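Local coordinates for ancestral D-type dye decolorizing peroxidase (PDB 7ANV), which is a haem-containing peroxidase, an ancestral fungal D-type enzyme of the dye-decolorizing family, which probably uses hydrogen peroxide to oxidise dyes, at residues 85-90 with 139-144; 101-106 with 399-404. All blocks are in the same frame, centred on the assembly; numbering follows the deposited sequence.

How the interactions relate
Both interactions lie at the start of a short helix, and helices 86-92 and 102-106 follow one another in the chain. In interaction 1 the helix start is served by its own N-cap serine, which also bonds to the loop entering strand 142-148. In interaction 2 a glutamate from the far end of the sequence takes that place. The centres are about 15 Å apart, but F104 joins them: its CZ lies 3.3 Å from H86 N and 3.9 Å from L89 CD1. Interaction 2 is nearer the catalytic centre, the side chain of I401 lying about 10 Å from the haem.

Interaction 1: 85-90 with 139-144; sequences SHAGLK and DIHGVI
S85 OG is gripped from two sides: it donates to I140 O at 2.7 Å, lying only 16° from that carbonyl plane, and accepts the capping bond from G88 N at 3.2 Å. The first torsion (chi1 69°) places the hydroxyl between the backbone N and the carbonyl carbon of S85, where it can reach both. A second bond runs from S85 N to H141 O at 3.0 Å, with the donor standing well above the carbonyl plane. G88 CA adds a C-H...O contact to the same oxygen, at 3.4 Å; a side chain on G88 would collide with it. The imidazole of H141 lies along the first turn, CD2 against A87 CB at 3.7 Å. A87 O sits over one face of the ring and D139 O over the opposite face, each displaced toward the rim. I28 N bonds to ND1, whereas NE2 makes a weak bond to the poorly ordered D139. With an alanine in place of S85, G88 N is likely to lose its side-chain cap and I140 O its hydroxyl donor, weakening the hold on the helix start. H141 and G142 form a classic beta bulge opposite F26 of strand 20-28. The chemistry implies that buried carbonyls of the strand's approach are satisfied by the same residue that starts helix 86-92.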
ATOM      1  N   SER A  85       6.746 -11.242  11.996  1.00 19.13           N
ATOM      2  CA  SER A  85       7.877 -10.280  12.038  1.00 19.41           C
ATOM      3  C   SER A  85       9.160 -11.068  12.309  1.00 20.62           C
ATOM      4  O   SER A  85       9.085 -12.228  12.822  1.00 20.44           O
ATOM      5  CB  SER A  85       7.618  -9.241  13.112  1.00 19.34           C
ATOM      6  OG  SER A  85       7.707  -9.871  14.375  1.00 19.54           O
ATOM      7  N   HIS A  86      10.320 -10.434  12.116  1.00 21.44           N
ATOM      8  CA  HIS A  86      11.608 -11.026  12.557  1.00 23.43           C
ATOM      9  C   HIS A  86      11.535 -11.402  14.052  1.00 23.79           C
ATOM     10  O   HIS A  86      12.049 -12.507  14.411  1.00 24.20           O
ATOM     11  CB  HIS A  86      12.771 -10.085  12.221  1.00 24.92           C
ATOM     12  CG  HIS A  86      14.009 -10.514  12.931  1.00 26.37           C
ATOM     13  ND1 HIS A  86      14.730 -11.603  12.527  1.00 27.91           N
ATOM     14  CD2 HIS A  86      14.613 -10.046  14.034  1.00 28.20           C
ATOM     15  CE1 HIS A  86      15.755 -11.766  13.330  1.00 28.46           C
ATOM     16  NE2 HIS A  86      15.691 -10.852  14.280  1.00 28.97           N
ATOM     17  N   ALA A  87      10.994 -10.530  14.926  1.00 23.86           N
ATOM     18  CA  ALA A  87      10.863 -10.786  16.388  1.00 25.05           C
ATOM     19  C   ALA A  87      10.057 -12.083  16.636  1.00 23.68           C
ATOM     20  O   ALA A  87      10.425 -12.876  17.521  1.00 24.44           O
ATOM     21  CB  ALA A  87      10.210  -9.602  17.077  1.00 25.90           C
ATOM     22  N   GLY A  88       9.039 -12.348  15.807  1.00 22.62           N
ATOM     23  CA  GLY A  88       8.238 -13.582  15.899  1.00 21.79           C
ATOM     24  C   GLY A  88       9.047 -14.800  15.509  1.00 22.21           C
ATOM     25  O   GLY A  88       8.954 -15.799  16.210  1.00 23.36           O
ATOM     26  N   LEU A  89       9.821 -14.737  14.420  1.00 22.66           N
ATOM     27  CA  LEU A  89      10.649 -15.884  13.970  1.00 23.74           C
ATOM     28  C   LEU A  89      11.664 -16.160  15.067  1.00 25.29           C
ATOM     29  O   LEU A  89      11.949 -17.333  15.350  1.00 25.28           O
ATOM     30  CB  LEU A  89      11.367 -15.563  12.652  1.00 23.68           C
ATOM     31  CG  LEU A  89      10.450 -15.270  11.460  1.00 23.74           C
ATOM     32  CD1 LEU A  89      11.237 -15.141  10.163  1.00 24.08           C
ATOM     33  CD2 LEU A  89       9.367 -16.313  11.318  1.00 24.16           C
ATOM     34  N   LYS A  90      12.236 -15.106  15.644  1.00 27.42           N
ATOM     35  CA  LYS A  90      13.254 -15.319  16.715  1.00 29.81           C
ATOM     36  C   LYS A  90      12.598 -16.069  17.875  1.00 29.45           C
ATOM     37  O   LYS A  90      13.174 -17.057  18.384  1.00 29.64           O
ATOM     38  CB  LYS A  90      13.808 -13.994  17.213  1.00 32.78           C
ATOM     39  CG  LYS A  90      14.950 -14.142  18.202  1.00 37.58           C
ATOM     40  CD  LYS A  90      15.499 -12.807  18.655  1.00 40.08           C
ATOM     41  CE  LYS A  90      16.461 -12.942  19.817  1.00 44.39           C
ATOM     42  NZ  LYS A  90      17.140 -11.648  20.076  1.00 47.15           N
ATOM     43  N   ASP A 139       6.197  -5.574  21.462  1.00 61.35           N
ATOM     44  CA  ASP A 139       6.852  -6.682  20.724  1.00 62.50           C
ATOM     45  C   ASP A 139       5.785  -7.397  19.874  1.00 58.92           C
ATOM     46  O   ASP A 139       5.123  -8.353  20.340  1.00 60.25           O
ATOM     47  CB  ASP A 139       7.626  -7.606  21.677  1.00 69.42           C
ATOM     48  CG  ASP A 139       8.992  -8.010  21.141  1.00 73.42           C
ATOM     49  OD1 ASP A 139       9.462  -7.331  20.184  1.00 70.97           O
ATOM     50  OD2 ASP A 139       9.573  -9.010  21.658  1.00 78.65           O
ATOM     51  N   ILE A 140       5.609  -6.909  18.655  1.00 26.55           N
ATOM     52  CA  ILE A 140       4.698  -7.535  17.661  1.00 23.69           C
ATOM     53  C   ILE A 140       5.462  -8.679  16.974  1.00 22.59           C
ATOM     54  O   ILE A 140       6.508  -8.436  16.280  1.00 22.09           O
ATOM     55  CB  ILE A 140       4.148  -6.490  16.680  1.00 23.76           C
ATOM     56  CG1 ILE A 140       3.276  -5.465  17.401  1.00 24.35           C
ATOM     57  CG2 ILE A 140       3.375  -7.186  15.570  1.00 23.06           C
ATOM     58  CD1 ILE A 140       2.941  -4.276  16.557  1.00 25.86           C
ATOM     59  N   HIS A 141       4.910  -9.879  17.092  1.00 20.53           N
ATOM     60  CA  HIS A 141       5.499 -11.130  16.553  1.00 20.48           C
ATOM     61  C   HIS A 141       4.837 -11.526  15.235  1.00 19.03           C
ATOM     62  O   HIS A 141       5.448 -12.255  14.470  1.00 18.80           O
ATOM     63  CB  HIS A 141       5.394 -12.220  17.590  1.00 20.92           C
ATOM     64  CG  HIS A 141       6.313 -11.985  18.747  1.00 21.78           C
ATOM     65  ND1 HIS A 141       6.313 -12.780  19.849  1.00 23.04           N
ATOM     66  CD2 HIS A 141       7.313 -11.089  18.916  1.00 23.82           C
ATOM     67  CE1 HIS A 141       7.245 -12.367  20.705  1.00 23.74           C
ATOM     68  NE2 HIS A 141       7.861 -11.311  20.173  1.00 25.20           N
ATOM     69  N   GLY A 142       3.644 -11.026  14.988  1.00 18.52           N
ATOM     70  CA  GLY A 142       2.909 -11.429  13.779  1.00 18.51           C
ATOM     71  C   GLY A 142       1.612 -10.682  13.655  1.00 18.41           C
ATOM     72  O   GLY A 142       1.210  -9.971  14.597  1.00 18.37           O
ATOM     73  N   VAL A 143       0.911 -10.980  12.580  1.00 17.92           N
ATOM     74  CA  VAL A 143      -0.412 -10.405  12.341  1.00 18.21           C
ATOM     75  C   VAL A 143      -1.236 -11.473  11.659  1.00 17.92           C
ATOM     76  O   VAL A 143      -0.758 -12.169  10.753  1.00 18.26           O
ATOM     77  CB  VAL A 143      -0.325  -9.100  11.537  1.00 18.57           C
ATOM     78  CG1 VAL A 143       0.320  -9.237  10.160  1.00 18.76           C
ATOM     79  CG2 VAL A 143      -1.710  -8.459  11.423  1.00 18.63           C
ATOM     80  N   ILE A 144      -2.464 -11.564  12.103  1.00 18.05           N
ATOM     81  CA  ILE A 144      -3.496 -12.387  11.426  1.00 18.09           C
ATOM     82  C   ILE A 144      -4.400 -11.400  10.739  1.00 18.20           C
ATOM     83  O   ILE A 144      -4.908 -10.485  11.401  1.00 18.36           O
ATOM     84  CB  ILE A 144      -4.242 -13.311  12.405  1.00 19.66           C
ATOM     85  CG1 ILE A 144      -3.259 -14.255  13.086  1.00 21.03           C
ATOM     86  CG2 ILE A 144      -5.327 -14.079  11.670  1.00 19.31           C
ATOM     87  CD1 ILE A 144      -3.847 -15.107  14.164  1.00 22.60           C
TER

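Interaction 2: 101-106 with 399-404; sequences DTAFKA and SNIENG
The carboxylate of E402 lies between a methyl and a methylene carbon: A103 CB lies over one face, 3.7 Å from E402 CD, and D101 CB approaches the opposite face, 3.2 Å from OE1. A103 N also comes from above the plane, on the A103 CB side, and donates to OE1 at 2.8 Å with an N-H...O angle of 157°. T102 N is nearby but too poorly angled to bond to E402; it turns instead to OD1 of its neighbour D101, 2.6 Å away, on the anti side of that carboxylate. The other oxygen, OE2, receives a hydrogen bond from a water at 2.9 Å, and this water accepts from both D101 N and F104 N. The bend at chi2 (90°) folds the E402 chain so that both oxygens turn to the helix start. D101 and E402 cross at about a right angle, their carboxylate planes 55° apart and their nearest oxygens, OD1 and OE1, separated by 4.2 Å. The N-H groups gathered there and the positive end of the helix would probably offset the repulsion and favour the ionised form of E402. Beside this polar site, I401 CG2 packs on A103 CB at 3.8 Å and I401 CD1 approaches F104 CB more loosely. The F104 ring points elsewhere, meeting F248 edge-to-face, while Q406 of helix 405-413 touches both A103 and I401. An acidic side chain from a distant loop thus receives the first-turn N-H groups of helix 102-106, directly and through water, a typical helix N-terminus interaction. Here it joins the N-terminal half of the two-part, ferredoxin-like dye-decolorizing peroxidase fold to the loop after strand 391-398 in the C-terminal half.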
ATOM      1  N   ASP A 101      16.575  -8.965   4.026  1.00 35.49           N
ATOM      2  CA  ASP A 101      17.849  -8.209   4.198  1.00 36.21           C
ATOM      3  C   ASP A 101      17.589  -7.333   5.403  1.00 33.17           C
ATOM      4  O   ASP A 101      16.645  -7.724   6.199  1.00 36.63           O
ATOM      5  CB  ASP A 101      18.344  -7.510   2.910  1.00 37.57           C
ATOM      6  CG  ASP A 101      19.834  -7.209   2.899  1.00 39.07           C
ATOM      7  OD1 ASP A 101      20.399  -7.055   4.012  1.00 40.49           O
ATOM      8  OD2 ASP A 101      20.453  -7.159   1.779  1.00 40.46           O
ATOM      9  N   THR A 102      18.434  -6.323   5.585  1.00 32.13           N
ATOM     10  CA  THR A 102      18.470  -5.516   6.818  1.00 29.89           C
ATOM     11  C   THR A 102      17.026  -5.110   7.092  1.00 27.31           C
ATOM     12  O   THR A 102      16.673  -5.096   8.254  1.00 26.50           O
ATOM     13  CB  THR A 102      19.508  -4.386   6.730  1.00 29.04           C
ATOM     14  OG1 THR A 102      20.730  -5.109   6.571  1.00 29.67           O
ATOM     15  CG2 THR A 102      19.568  -3.503   7.964  1.00 29.17           C
ATOM     16  N   ALA A 103      16.187  -4.806   6.083  1.00 25.64           N
ATOM     17  CA  ALA A 103      14.926  -4.108   6.419  1.00 23.07           C
ATOM     18  C   ALA A 103      14.058  -5.008   7.309  1.00 22.20           C
ATOM     19  O   ALA A 103      13.580  -4.549   8.340  1.00 21.60           O
ATOM     20  CB  ALA A 103      14.161  -3.649   5.211  1.00 23.05           C
ATOM     21  N   PHE A 104      13.772  -6.225   6.876  1.00 22.09           N
ATOM     22  CA  PHE A 104      12.899  -7.137   7.630  1.00 21.76           C
ATOM     23  C   PHE A 104      13.540  -7.423   8.993  1.00 22.97           C
ATOM     24  O   PHE A 104      12.860  -7.420  10.034  1.00 21.32           O
ATOM     25  CB  PHE A 104      12.696  -8.431   6.852  1.00 21.54           C
ATOM     26  CG  PHE A 104      11.962  -9.496   7.622  1.00 20.17           C
ATOM     27  CD1 PHE A 104      10.586  -9.458   7.813  1.00 19.75           C
ATOM     28  CD2 PHE A 104      12.667 -10.562   8.149  1.00 20.89           C
ATOM     29  CE1 PHE A 104       9.929 -10.447   8.501  1.00 19.74           C
ATOM     30  CE2 PHE A 104      12.005 -11.569   8.831  1.00 20.18           C
ATOM     31  CZ  PHE A 104      10.636 -11.510   9.025  1.00 20.49           C
ATOM     32  N   LYS A 105      14.849  -7.683   8.990  1.00 23.91           N
ATOM     33  CA  LYS A 105      15.545  -8.098  10.239  1.00 26.59           C
ATOM     34  C   LYS A 105      15.526  -6.945  11.242  1.00 24.80           C
ATOM     35  O   LYS A 105      15.384  -7.204  12.439  1.00 24.45           O
ATOM     36  CB  LYS A 105      16.970  -8.579   9.941  1.00 31.02           C
ATOM     37  CG  LYS A 105      17.007  -9.905   9.196  1.00 35.55           C
ATOM     38  CD  LYS A 105      18.407 -10.294   8.698  1.00 39.82           C
ATOM     39  CE  LYS A 105      18.413 -11.622   7.957  1.00 41.84           C
ATOM     40  NZ  LYS A 105      19.276 -11.574   6.743  1.00 43.94           N
ATOM     41  N   ALA A 106      15.654  -5.707  10.787  1.00 23.69           N
ATOM     42  CA  ALA A 106      15.802  -4.534  11.671  1.00 23.98           C
ATOM     43  C   ALA A 106      14.436  -4.082  12.221  1.00 22.75           C
ATOM     44  O   ALA A 106      14.422  -3.502  13.347  1.00 23.95           O
ATOM     45  CB  ALA A 106      16.531  -3.422  10.936  1.00 24.89           C
ATOM     46  N   SER A 399       8.945  -9.396  -2.811  1.00 16.51           N
ATOM     47  CA  SER A 399       9.966 -10.365  -2.377  1.00 17.05           C
ATOM     48  C   SER A 399      11.107  -9.645  -1.670  1.00 17.75           C
ATOM     49  O   SER A 399      11.875 -10.329  -1.024  1.00 17.87           O
ATOM     50  CB  SER A 399      10.514 -11.139  -3.532  1.00 17.36           C
ATOM     51  OG  SER A 399      11.115 -10.264  -4.486  1.00 17.24           O
ATOM     52  N   ASN A 400      11.250  -8.339  -1.884  1.00 18.31           N
ATOM     53  CA  ASN A 400      12.421  -7.582  -1.398  1.00 20.42           C
ATOM     54  C   ASN A 400      11.963  -6.205  -0.918  1.00 19.13           C
ATOM     55  O   ASN A 400      11.649  -5.335  -1.764  1.00 18.43           O
ATOM     56  CB  ASN A 400      13.397  -7.516  -2.563  1.00 23.94           C
ATOM     57  CG  ASN A 400      14.764  -7.061  -2.153  1.00 29.73           C
ATOM     58  OD1 ASN A 400      14.905  -5.947  -1.639  1.00 34.39           O
ATOM     59  ND2 ASN A 400      15.749  -7.919  -2.390  1.00 33.14           N
ATOM     60  N   ILE A 401      11.934  -6.005   0.398  1.00 18.63           N
ATOM     61  CA  ILE A 401      11.381  -4.741   0.971  1.00 18.24           C
ATOM     62  C   ILE A 401      12.250  -3.570   0.493  1.00 17.81           C
ATOM     63  O   ILE A 401      11.701  -2.494   0.159  1.00 17.94           O
ATOM     64  CB  ILE A 401      11.279  -4.836   2.504  1.00 18.01           C
ATOM     65  CG1 ILE A 401      10.219  -5.854   2.951  1.00 18.80           C
ATOM     66  CG2 ILE A 401      10.974  -3.468   3.101  1.00 17.85           C
ATOM     67  CD1 ILE A 401      10.146  -5.991   4.411  1.00 19.24           C
ATOM     68  N   GLU A 402      13.567  -3.790   0.391  1.00 18.77           N
ATOM     69  CA  GLU A 402      14.525  -2.722  -0.024  1.00 19.82           C
ATOM     70  C   GLU A 402      14.227  -2.260  -1.437  1.00 19.38           C
ATOM     71  O   GLU A 402      14.393  -1.086  -1.742  1.00 20.02           O
ATOM     72  CB  GLU A 402      15.954  -3.258   0.048  1.00 21.90           C
ATOM     73  CG  GLU A 402      16.400  -3.329   1.495  1.00 25.34           C
ATOM     74  CD  GLU A 402      16.172  -4.594   2.310  1.00 28.24           C
ATOM     75  OE1 GLU A 402      16.901  -4.735   3.354  1.00 30.27           O
ATOM     76  OE2 GLU A 402      15.287  -5.415   1.947  1.00 29.35           O
ATOM     77  N   ASN A 403      13.799  -3.168  -2.288  1.00 19.93           N
ATOM     78  CA  ASN A 403      13.586  -2.868  -3.719  1.00 19.99           C
ATOM     79  C   ASN A 403      12.210  -2.260  -3.963  1.00 20.26           C
ATOM     80  O   ASN A 403      12.056  -1.542  -4.970  1.00 20.97           O
ATOM     81  CB  ASN A 403      13.716  -4.118  -4.589  1.00 21.94           C
ATOM     82  CG  ASN A 403      15.137  -4.587  -4.748  1.00 23.68           C
ATOM     83  OD1 ASN A 403      16.062  -3.863  -4.405  1.00 25.87           O
ATOM     84  ND2 ASN A 403      15.320  -5.796  -5.263  1.00 24.04           N
ATOM     85  N   GLY A 404      11.232  -2.611  -3.121  1.00 19.25           N
ATOM     86  CA  GLY A 404       9.824  -2.210  -3.243  1.00 18.48           C
ATOM     87  C   GLY A 404       9.467  -1.051  -2.357  1.00 18.39           C
ATOM     88  O   GLY A 404       9.931   0.088  -2.640  1.00 19.90           O
TER
HETATM   89  O   HOH W   1      14.305  -7.000   4.159  1.00 25.30           O